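Probable M18-family aminopeptidase 1 (Thermotoga maritima, PDB 2GLF) probably acts as a zinc-dependent metallopeptidase that removes amino acids from the N terminus of peptides. Local coordinates at residues Leu98-Lys101 with Pro102-Ile106; Leu105-Asp108 with Glu109-Ala112; Pro162-Pro166 with His167-Glu171; Ala330-Pro333 with Pro334-Asp337. All coordinates share one frame; numbering follows the deposited sequence.

Contact 1 of 4, residues Leu98-Lys101 with Pro102-Ile106; sequences LDFK and PNPLI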
loop_
_atom_site.group_PDB
_atom_site.type_symbol
_atom_site.label_atom_id
_atom_site.label_comp_id
_atom_site.label_asym_id
_atom_site.label_seq_id
_atom_site.Cartn_x
_atom_site.Cartn_y
_atom_site.Cartn_z
ATOM N N LEU A 98 -27.059 12.645 24.219
ATOM C CA LEU A 98 -26.137 11.791 24.954
ATOM C C LEU A 98 -26.913 11.340 26.190
ATOM O O LEU A 98 -27.587 12.151 26.823
ATOM C CB LEU A 98 -24.888 12.561 25.392
ATOM C CG LEU A 98 -23.960 13.182 24.345
ATOM C CD1 LEU A 98 -22.837 13.930 25.060
ATOM C CD2 LEU A 98 -23.391 12.108 23.430
ATOM N N ASP A 99 -26.838 10.053 26.519
ATOM C CA ASP A 99 -27.529 9.524 27.691
ATOM C C ASP A 99 -26.529 9.085 28.748
ATOM O O ASP A 99 -25.536 8.445 28.427
ATOM C CB ASP A 99 -28.383 8.298 27.341
ATOM C CG ASP A 99 -29.575 8.621 26.456
ATOM O OD1 ASP A 99 -30.043 9.783 26.451
ATOM O OD2 ASP A 99 -30.061 7.685 25.776
ATOM N N PHE A 100 -26.788 9.433 30.003
ATOM C CA PHE A 100 -25.932 9.003 31.101
ATOM C C PHE A 100 -26.045 7.471 31.111
ATOM O O PHE A 100 -27.138 6.933 30.934
ATOM C CB PHE A 100 -26.485 9.517 32.439
ATOM C CG PHE A 100 -25.959 10.863 32.872
ATOM C CD1 PHE A 100 -25.493 11.791 31.950
ATOM C CD2 PHE A 100 -25.979 11.213 34.220
ATOM C CE1 PHE A 100 -25.058 13.046 32.365
ATOM C CE2 PHE A 100 -25.551 12.459 34.640
ATOM C CZ PHE A 100 -25.088 13.378 33.711
ATOM N N LYS A 101 -24.938 6.763 31.304
ATOM C CA LYS A 101 -25.008 5.304 31.373
ATOM C C LYS A 101 -25.658 4.947 32.705
ATOM O O LYS A 101 -25.843 5.812 33.556
ATOM C CB LYS A 101 -23.614 4.683 31.316
ATOM C CG LYS A 101 -23.025 4.581 29.926
ATOM C CD LYS A 101 -21.769 3.730 29.942
ATOM C CE LYS A 101 -21.205 3.549 28.546
ATOM N NZ LYS A 101 -19.892 2.850 28.594
ATOM N N PRO A 102 -26.021 3.670 32.905
ATOM C CA PRO A 102 -26.647 3.293 34.180
ATOM C C PRO A 102 -25.787 3.680 35.395
ATOM O O PRO A 102 -26.304 4.195 36.388
ATOM C CB PRO A 102 -26.841 1.788 34.027
ATOM C CG PRO A 102 -27.121 1.653 32.555
ATOM C CD PRO A 102 -26.056 2.547 31.952
ATOM N N ASN A 103 -24.483 3.422 35.330
ATOM C CA ASN A 103 -23.578 3.812 36.413
ATOM C C ASN A 103 -22.656 4.838 35.773
ATOM O O ASN A 103 -21.517 4.525 35.432
ATOM C CB ASN A 103 -22.751 2.630 36.916
ATOM C CG ASN A 103 -23.605 1.499 37.436
ATOM O OD1 ASN A 103 -24.530 1.711 38.215
ATOM N ND2 ASN A 103 -23.289 0.283 37.014
ATOM N N PRO A 104 -23.143 6.081 35.602
ATOM C CA PRO A 104 -22.397 7.183 34.992
ATOM C C PRO A 104 -21.258 7.790 35.803
ATOM O O PRO A 104 -20.299 8.301 35.228
ATOM C CB PRO A 104 -23.489 8.205 34.707
ATOM C CG PRO A 104 -24.353 8.066 35.916
ATOM C CD PRO A 104 -24.458 6.556 36.078
ATOM N N LEU A 105 -21.347 7.738 37.126
ATOM C CA LEU A 105 -20.307 8.347 37.938
ATOM C C LEU A 105 -19.064 7.494 38.190
ATOM O O LEU A 105 -19.136 6.424 38.808
ATOM C CB LEU A 105 -20.881 8.791 39.280
ATOM C CG LEU A 105 -20.546 10.209 39.759
ATOM C CD1 LEU A 105 -20.766 10.260 41.268
ATOM C CD2 LEU A 105 -19.107 10.585 39.423
ATOM N N ILE A 106 -17.927 7.992 37.705
ATOM C CA ILE A 106 -16.632 7.342 37.884
ATOM C C ILE A 106 -15.646 8.454 38.217
ATOM O O ILE A 106 -15.956 9.632 38.027
ATOM C CB ILE A 106 -16.133 6.663 36.590
ATOM C CG1 ILE A 106 -15.678 7.723 35.580
ATOM C CG2 ILE A 106 -17.236 5.840 35.981
ATOM C CD1 ILE A 106 -15.047 7.150 34.323
#
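The corner at Pro102 and Asn103, which interrupts strand 97-108 of a beta hairpin, brings Pro104 back against Phe100 and Lys101. The side chains of Phe100 and Pro104 make an apolar contact. Phe100 CD2 lies 3.9 Å from Pro104 CG and equally near Pro104 CB. The Phe100 CB methylene adds a contact of 4.0 Å to Pro104 CB. The two side chains cross at about a right angle, with the proline set obliquely to the aromatic ring. Phe100 has CG anti to its carbonyl carbon (chi1 -91°), and this brings its CD2 side to the proline. The same ring stacks with Phe114 of the partner strand 111-119, and Phe220 packs on Pro104. The carbonyl of Lys101 faces the Pro104 ring, with Lys101 O 3.5 Å from Pro104 CB. The proline nitrogen has no hydrogen to offer it. With an alanine in place of Pro104, CG and CD are missing, and Phe100 CD2 would probably lose part of its support while the corner gained freedom to flex. The extended Lys101 chain leads away from the corner to salt bridges. The corner therefore separates two kinds of chemistry: carbon packing within it, and a lysine charge shared between Glu182 of its own chain and Asp340 of the second subunit.

Contact 2 of 4, residues Leu105-Asp108 with Glu109-Ala112; sequences LIED and EQIA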
loop_
_atom_site.group_PDB
_atom_site.type_symbol
_atom_site.label_atom_id
_atom_site.label_comp_id
_atom_site.label_asym_id
_atom_site.label_seq_id
_atom_site.Cartn_x
_atom_site.Cartn_y
_atom_site.Cartn_z
ATOM N N LEU A 105 -21.347 7.738 37.126
ATOM C CA LEU A 105 -20.307 8.347 37.938
ATOM C C LEU A 105 -19.064 7.494 38.190
ATOM O O LEU A 105 -19.136 6.424 38.808
ATOM C CB LEU A 105 -20.881 8.791 39.280
ATOM C CG LEU A 105 -20.546 10.209 39.759
ATOM C CD1 LEU A 105 -20.766 10.260 41.268
ATOM C CD2 LEU A 105 -19.107 10.585 39.423
ATOM N N ILE A 106 -17.927 7.992 37.705
ATOM C CA ILE A 106 -16.632 7.342 37.884
ATOM C C ILE A 106 -15.646 8.454 38.217
ATOM O O ILE A 106 -15.956 9.632 38.027
ATOM C CB ILE A 106 -16.133 6.663 36.590
ATOM C CG1 ILE A 106 -15.678 7.723 35.580
ATOM C CG2 ILE A 106 -17.236 5.840 35.981
ATOM C CD1 ILE A 106 -15.047 7.150 34.323
ATOM N N GLU A 107 -14.471 8.085 38.719
ATOM C CA GLU A 107 -13.437 9.068 39.015
ATOM C C GLU A 107 -12.155 8.644 38.323
ATOM O O GLU A 107 -11.808 7.468 38.326
ATOM C CB GLU A 107 -13.168 9.192 40.514
ATOM C CG GLU A 107 -12.101 10.257 40.798
ATOM C CD GLU A 107 -11.815 10.481 42.272
ATOM O OE1 GLU A 107 -12.776 10.717 43.035
ATOM O OE2 GLU A 107 -10.624 10.439 42.660
ATOM N N ASP A 108 -11.456 9.599 37.720
ATOM C CA ASP A 108 -10.202 9.304 37.032
ATOM C C ASP A 108 -9.270 10.503 37.110
ATOM O O ASP A 108 -9.671 11.631 36.826
ATOM C CB ASP A 108 -10.458 8.954 35.569
ATOM C CG ASP A 108 -9.374 8.069 34.991
ATOM O OD1 ASP A 108 -9.270 7.979 33.749
ATOM O OD2 ASP A 108 -8.631 7.453 35.785
ATOM N N GLU A 109 -8.021 10.249 37.483
ATOM C CA GLU A 109 -7.028 11.306 37.632
ATOM C C GLU A 109 -7.583 12.456 38.467
ATOM O O GLU A 109 -7.410 13.632 38.135
ATOM C CB GLU A 109 -6.562 11.814 36.269
ATOM C CG GLU A 109 -5.700 10.811 35.500
ATOM C CD GLU A 109 -4.566 10.200 36.340
ATOM O OE1 GLU A 109 -3.870 10.948 37.078
ATOM O OE2 GLU A 109 -4.364 8.964 36.247
ATOM N N GLN A 110 -8.262 12.083 39.553
ATOM C CA GLN A 110 -8.849 13.018 40.497
ATOM C C GLN A 110 -9.963 13.896 39.927
ATOM O O GLN A 110 -10.196 15.012 40.403
ATOM C CB GLN A 110 -7.744 13.887 41.106
ATOM C CG GLN A 110 -6.863 13.158 42.129
ATOM C CD GLN A 110 -6.079 11.988 41.538
ATOM O OE1 GLN A 110 -5.169 12.183 40.724
ATOM N NE2 GLN A 110 -6.433 10.764 41.946
ATOM N N ILE A 111 -10.668 13.379 38.925
ATOM C CA ILE A 111 -11.761 14.118 38.303
ATOM C C ILE A 111 -13.039 13.282 38.229
ATOM O O ILE A 111 -13.050 12.202 37.646
ATOM C CB ILE A 111 -11.378 14.559 36.880
ATOM C CG1 ILE A 111 -10.223 15.552 36.950
ATOM C CG2 ILE A 111 -12.571 15.169 36.177
ATOM C CD1 ILE A 111 -9.728 16.015 35.592
ATOM N N ALA A 112 -14.111 13.786 38.831
ATOM C CA ALA A 112 -15.390 13.088 38.805
ATOM C C ALA A 112 -15.916 13.178 37.374
ATOM O O ALA A 112 -15.875 14.243 36.758
ATOM C CB ALA A 112 -16.365 13.742 39.775
HETATM O O HOH W 1 -9.067 9.171 40.479
#
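Residues Asp108 to Ile111 form a type I' turn, the tight end of the beta hairpin between strands 97-108 and 111-119. Glu109 and Gln110 occupy its two central positions with positive phi angles. Two backbone bonds close it. Asp108 N donates to Ile111 O at 3.1 Å. Ile111 N returns a bond of 2.9 Å to Asp108 O. Next to this hydrogen-bonded pair, Glu107 and Ala112 form a non-hydrogen-bonded pair, and Glu107 CA makes a CA-H...O contact of 3.4 Å with Ile111 O. Apolar contact is slight: Leu105 CD2 meets Ala112 CB at 4.2 Å, on the side covered by helix 200-213. Acidic groups gather at the turn. Asp108 OD2 and Glu109 OE2 are 4.6 Å apart, and Lys336 of the third subunit makes long, weak ion pairs with both. Glu109 OE1 has a firmer salt bridge to Lys346 of that subunit. Glu107 OE1 accepts a hydrogen bond from Lys202 N, so the two carboxylate oxygens serve different partners. A water donates to Glu107 OE2 at 3.0 Å and accepts from Gln110 N at 3.2 Å, linking strand to turn.

Contact 3 of 4, residues Pro162-Pro166 with His167-Glu171; sequences PDLLP and HLDKE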
loop_
_atom_site.group_PDB
_atom_site.type_symbol
_atom_site.label_atom_id
_atom_site.label_comp_id
_atom_site.label_asym_id
_atom_site.label_seq_id
_atom_site.Cartn_x
_atom_site.Cartn_y
_atom_site.Cartn_z
ATOM N N PRO A 162 -14.397 18.473 27.522
ATOM C CA PRO A 162 -13.256 19.231 26.987
ATOM C C PRO A 162 -12.425 18.459 25.966
ATOM O O PRO A 162 -11.891 17.399 26.272
ATOM C CB PRO A 162 -12.452 19.571 28.240
ATOM C CG PRO A 162 -12.727 18.379 29.137
ATOM C CD PRO A 162 -14.207 18.173 28.955
ATOM N N ASP A 163 -12.318 18.996 24.754
ATOM C CA ASP A 163 -11.551 18.342 23.704
ATOM C C ASP A 163 -10.074 18.573 23.969
ATOM O O ASP A 163 -9.709 19.597 24.532
ATOM C CB ASP A 163 -11.939 18.905 22.337
ATOM C CG ASP A 163 -11.199 18.232 21.203
ATOM O OD1 ASP A 163 -10.782 17.068 21.374
ATOM O OD2 ASP A 163 -11.044 18.857 20.134
ATOM N N LEU A 164 -9.235 17.617 23.571
ATOM C CA LEU A 164 -7.786 17.705 23.772
ATOM C C LEU A 164 -7.221 18.906 23.035
ATOM O O LEU A 164 -7.568 19.134 21.876
ATOM C CB LEU A 164 -7.112 16.431 23.261
ATOM C CG LEU A 164 -5.604 16.262 23.447
ATOM C CD1 LEU A 164 -5.242 16.360 24.908
ATOM C CD2 LEU A 164 -5.179 14.907 22.903
ATOM N N LEU A 165 -6.356 19.674 23.699
ATOM C CA LEU A 165 -5.767 20.847 23.059
ATOM C C LEU A 165 -5.012 20.427 21.799
ATOM O O LEU A 165 -4.381 19.373 21.761
ATOM C CB LEU A 165 -4.845 21.604 24.028
ATOM C CG LEU A 165 -3.674 20.966 24.780
ATOM C CD1 LEU A 165 -2.718 20.297 23.833
ATOM C CD2 LEU A 165 -2.944 22.056 25.544
ATOM N N PRO A 166 -5.072 21.249 20.746
ATOM C CA PRO A 166 -4.394 20.935 19.488
ATOM C C PRO A 166 -2.889 20.694 19.564
ATOM O O PRO A 166 -2.350 19.875 18.821
ATOM C CB PRO A 166 -4.757 22.124 18.601
ATOM C CG PRO A 166 -4.905 23.251 19.579
ATOM C CD PRO A 166 -5.674 22.596 20.698
ATOM N N HIS A 167 -2.220 21.392 20.474
ATOM C CA HIS A 167 -0.775 21.278 20.629
ATOM C C HIS A 167 -0.269 19.868 20.903
ATOM O O HIS A 167 0.840 19.510 20.507
ATOM C CB HIS A 167 -0.294 22.174 21.764
ATOM C CG HIS A 167 -0.926 23.526 21.779
ATOM N ND1 HIS A 167 -0.235 24.660 22.144
ATOM C CD2 HIS A 167 -2.184 23.928 21.482
ATOM C CE1 HIS A 167 -1.040 25.705 22.068
ATOM N NE2 HIS A 167 -2.229 25.287 21.669
ATOM N N LEU A 168 -1.070 19.072 21.595
ATOM C CA LEU A 168 -0.666 17.719 21.937
ATOM C C LEU A 168 -1.423 16.658 21.159
ATOM O O LEU A 168 -1.203 15.463 21.366
ATOM C CB LEU A 168 -0.835 17.499 23.444
ATOM C CG LEU A 168 0.371 17.755 24.355
ATOM C CD1 LEU A 168 1.192 18.919 23.863
ATOM C CD2 LEU A 168 -0.112 17.992 25.768
ATOM N N ASP A 169 -2.309 17.095 20.268
ATOM C CA ASP A 169 -3.098 16.178 19.443
ATOM C C ASP A 169 -2.287 15.941 18.175
ATOM O O ASP A 169 -2.395 16.696 17.208
ATOM C CB ASP A 169 -4.451 16.813 19.104
ATOM C CG ASP A 169 -5.493 15.790 18.693
ATOM O OD1 ASP A 169 -5.274 15.084 17.689
ATOM O OD2 ASP A 169 -6.533 15.696 19.378
ATOM N N LYS A 170 -1.480 14.883 18.188
ATOM C CA LYS A 170 -0.596 14.561 17.073
ATOM C C LYS A 170 -1.099 13.536 16.055
ATOM O O LYS A 170 -0.575 13.459 14.942
ATOM C CB LYS A 170 0.758 14.116 17.638
ATOM C CG LYS A 170 1.813 13.765 16.605
ATOM C CD LYS A 170 3.199 13.631 17.237
ATOM C CE LYS A 170 3.256 12.545 18.306
ATOM N NZ LYS A 170 2.461 12.880 19.520
ATOM N N GLU A 171 -2.111 12.759 16.425
ATOM C CA GLU A 171 -2.651 11.741 15.530
ATOM C C GLU A 171 -3.630 12.291 14.505
ATOM O O GLU A 171 -4.766 12.638 14.839
ATOM C CB GLU A 171 -3.328 10.633 16.340
ATOM C CG GLU A 171 -2.434 9.434 16.626
ATOM C CD GLU A 171 -1.077 9.825 17.181
ATOM O OE1 GLU A 171 -1.033 10.509 18.226
ATOM O OE2 GLU A 171 -0.053 9.447 16.574
#
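The His167 imidazole meets Pro166 at its edge. Pro166 CG approaches His167 CD2 at 3.4 Å near the ring plane, and Pro166 CD lies in that plane, 3.8 Å from the same His167 atom. The two side chains run side by side and point the same way. Leu165 CD1 stands obliquely to the imidazole, 3.7 Å from His167 CB. His425 of the third subunit makes an edge-to-face stack with His167. With a glycine in place of Pro166, the CG and CD atoms along the imidazole edge are gone, and His167 would probably be freer to turn away from its present orientation. Leu165 takes the crowded position, with CG between its backbone N and carbonyl carbon (chi1 55°). This turns CD1 toward Leu168, 3.4 Å from Leu168 CB. Two overlapping backbone bonds hold the turn. Leu168 N makes a weak one to Leu165 O, and Asp169 N donates to Pro166 O at 3.1 Å. The Asp169 carboxylate folds back, with OD2 3.9 Å from Leu164 CD2. Asp163 is fixed by a salt bridge to Lys123 of the third subunit. The His167 side chain lies about 5 Å from a bound manganese, near the metal but beyond direct coordination in this model. Its zinc-binding role is only predicted, whereas His425 is a manganese ligand in this structure. The whole turn sits in the loop between strands 145-150 and 185-189, the outermost strands of the six-stranded antiparallel sheet, and reaches over the third subunit.

Contact 4 of 4, residues Ala330-Pro333 with Pro334-Asp337; sequences AVNP and PYKD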
loop_
_atom_site.group_PDB
_atom_site.type_symbol
_atom_site.label_atom_id
_atom_site.label_comp_id
_atom_site.label_asym_id
_atom_site.label_seq_id
_atom_site.Cartn_x
_atom_site.Cartn_y
_atom_site.Cartn_z
ATOM N N ALA A 330 -31.400 21.206 3.243
ATOM C CA ALA A 330 -31.337 22.320 2.304
ATOM C C ALA A 330 -29.924 22.318 1.721
ATOM O O ALA A 330 -29.039 21.659 2.270
ATOM C CB ALA A 330 -31.608 23.621 3.029
ATOM N N VAL A 331 -29.688 23.027 0.619
ATOM C CA VAL A 331 -28.339 23.012 0.066
ATOM C C VAL A 331 -27.436 23.879 0.922
ATOM O O VAL A 331 -27.774 25.016 1.253
ATOM C CB VAL A 331 -28.267 23.513 -1.406
ATOM C CG1 VAL A 331 -29.190 22.691 -2.291
ATOM C CG2 VAL A 331 -28.624 24.963 -1.473
ATOM N N ASN A 332 -26.299 23.307 1.299
ATOM C CA ASN A 332 -25.292 23.977 2.108
ATOM C C ASN A 332 -24.225 24.345 1.074
ATOM O O ASN A 332 -23.362 23.535 0.744
ATOM C CB ASN A 332 -24.758 22.984 3.135
ATOM C CG ASN A 332 -24.037 23.645 4.272
ATOM O OD1 ASN A 332 -24.140 23.202 5.410
ATOM N ND2 ASN A 332 -23.293 24.697 3.978
ATOM N N PRO A 333 -24.276 25.579 0.552
ATOM C CA PRO A 333 -23.338 26.072 -0.462
ATOM C C PRO A 333 -21.974 25.371 -0.578
ATOM O O PRO A 333 -21.708 24.691 -1.573
ATOM C CB PRO A 333 -23.231 27.554 -0.127
ATOM C CG PRO A 333 -24.605 27.870 0.303
ATOM C CD PRO A 333 -24.953 26.711 1.214
ATOM N N PRO A 334 -21.098 25.513 0.432
ATOM C CA PRO A 334 -19.785 24.859 0.346
ATOM C C PRO A 334 -19.828 23.365 0.027
ATOM O O PRO A 334 -18.857 22.811 -0.494
ATOM C CB PRO A 334 -19.170 25.136 1.717
ATOM C CG PRO A 334 -20.378 25.219 2.615
ATOM C CD PRO A 334 -21.323 26.052 1.784
ATOM N N TYR A 335 -20.951 22.723 0.340
ATOM C CA TYR A 335 -21.114 21.296 0.100
ATOM C C TYR A 335 -22.261 21.010 -0.859
ATOM O O TYR A 335 -22.900 19.959 -0.784
ATOM C CB TYR A 335 -21.356 20.569 1.419
ATOM C CG TYR A 335 -20.459 21.042 2.535
ATOM C CD1 TYR A 335 -20.963 21.840 3.561
ATOM C CD2 TYR A 335 -19.105 20.708 2.563
ATOM C CE1 TYR A 335 -20.141 22.292 4.590
ATOM C CE2 TYR A 335 -18.273 21.156 3.588
ATOM C CZ TYR A 335 -18.797 21.947 4.597
ATOM O OH TYR A 335 -17.991 22.403 5.617
ATOM N N LYS A 336 -22.508 21.947 -1.769
ATOM C CA LYS A 336 -23.579 21.805 -2.749
ATOM C C LYS A 336 -23.428 20.555 -3.634
ATOM O O LYS A 336 -24.412 20.065 -4.176
ATOM C CB LYS A 336 -23.655 23.057 -3.640
ATOM C CG LYS A 336 -22.664 23.050 -4.791
ATOM C CD LYS A 336 -22.874 24.207 -5.757
ATOM C CE LYS A 336 -22.394 25.530 -5.177
ATOM N NZ LYS A 336 -22.364 26.621 -6.200
ATOM N N ASP A 337 -22.211 20.040 -3.787
ATOM C CA ASP A 337 -22.012 18.856 -4.621
ATOM C C ASP A 337 -22.600 17.571 -4.043
ATOM O O ASP A 337 -22.511 16.501 -4.650
ATOM C CB ASP A 337 -20.527 18.629 -4.900
ATOM C CG ASP A 337 -20.067 19.312 -6.170
ATOM O OD1 ASP A 337 -18.933 19.034 -6.614
ATOM O OD2 ASP A 337 -20.834 20.129 -6.725
#
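A short 3-10 turn opened by two prolines, Pro333 and Pro334, sits in the loop between strands 321-329 and 351-354. Two successive backbone bonds wind it. Tyr335 N donates to Asn332 O at 2.6 Å. Lys336 N donates to Pro333 O at 2.9 Å. The prolines have no N-H to give, so donors begin at Tyr335. The side chains of Asn332 and Tyr335 lie alongside each other and point the same way. Asn332 CG stands 3.6 Å from Tyr335 CD1, at the ring edge, with the amide plane turned 76° from the ring. Pro334 CB covers one face of the tyrosine, 4.1 Å above the plane and over its centre. Asn183 of the third subunit packs on both Pro334 and Tyr335. The Asn332 side chain is about 12 Å from that of the metal ligand His425. Lys336 NZ pairs with Asp108 of the third subunit, a pairing that is longer and weaker at the other interface. Its CG lies between the backbone N and carbonyl carbon (chi1 83°), and a bend at chi3 lets the chain pass Pro333 O, with Lys336 CB at 3.3 Å and Lys336 CE at 3.8 Å.

How the contacts relate
All four contacts are local, each within one continuous run of chain. From the N terminus, contact 1 turns a corner in strand 97-108. Contact 2 starts before contact 1 ends, sharing Leu105 and Ile106, and closes the hairpin onto strand 111-119. Their centres are 13 Å apart, and both touch the second subunit. Contacts 3 and 4 follow in series; none nests or crosses. Contact 3 folds the loop between strands 145-150 and 185-189. Contact 4 bends the loop after strand 321-329, part of the nine-stranded mixed sheet. Contacts 2, 3 and 4 all meet the third subunit, tying both sheet regions to the assembly.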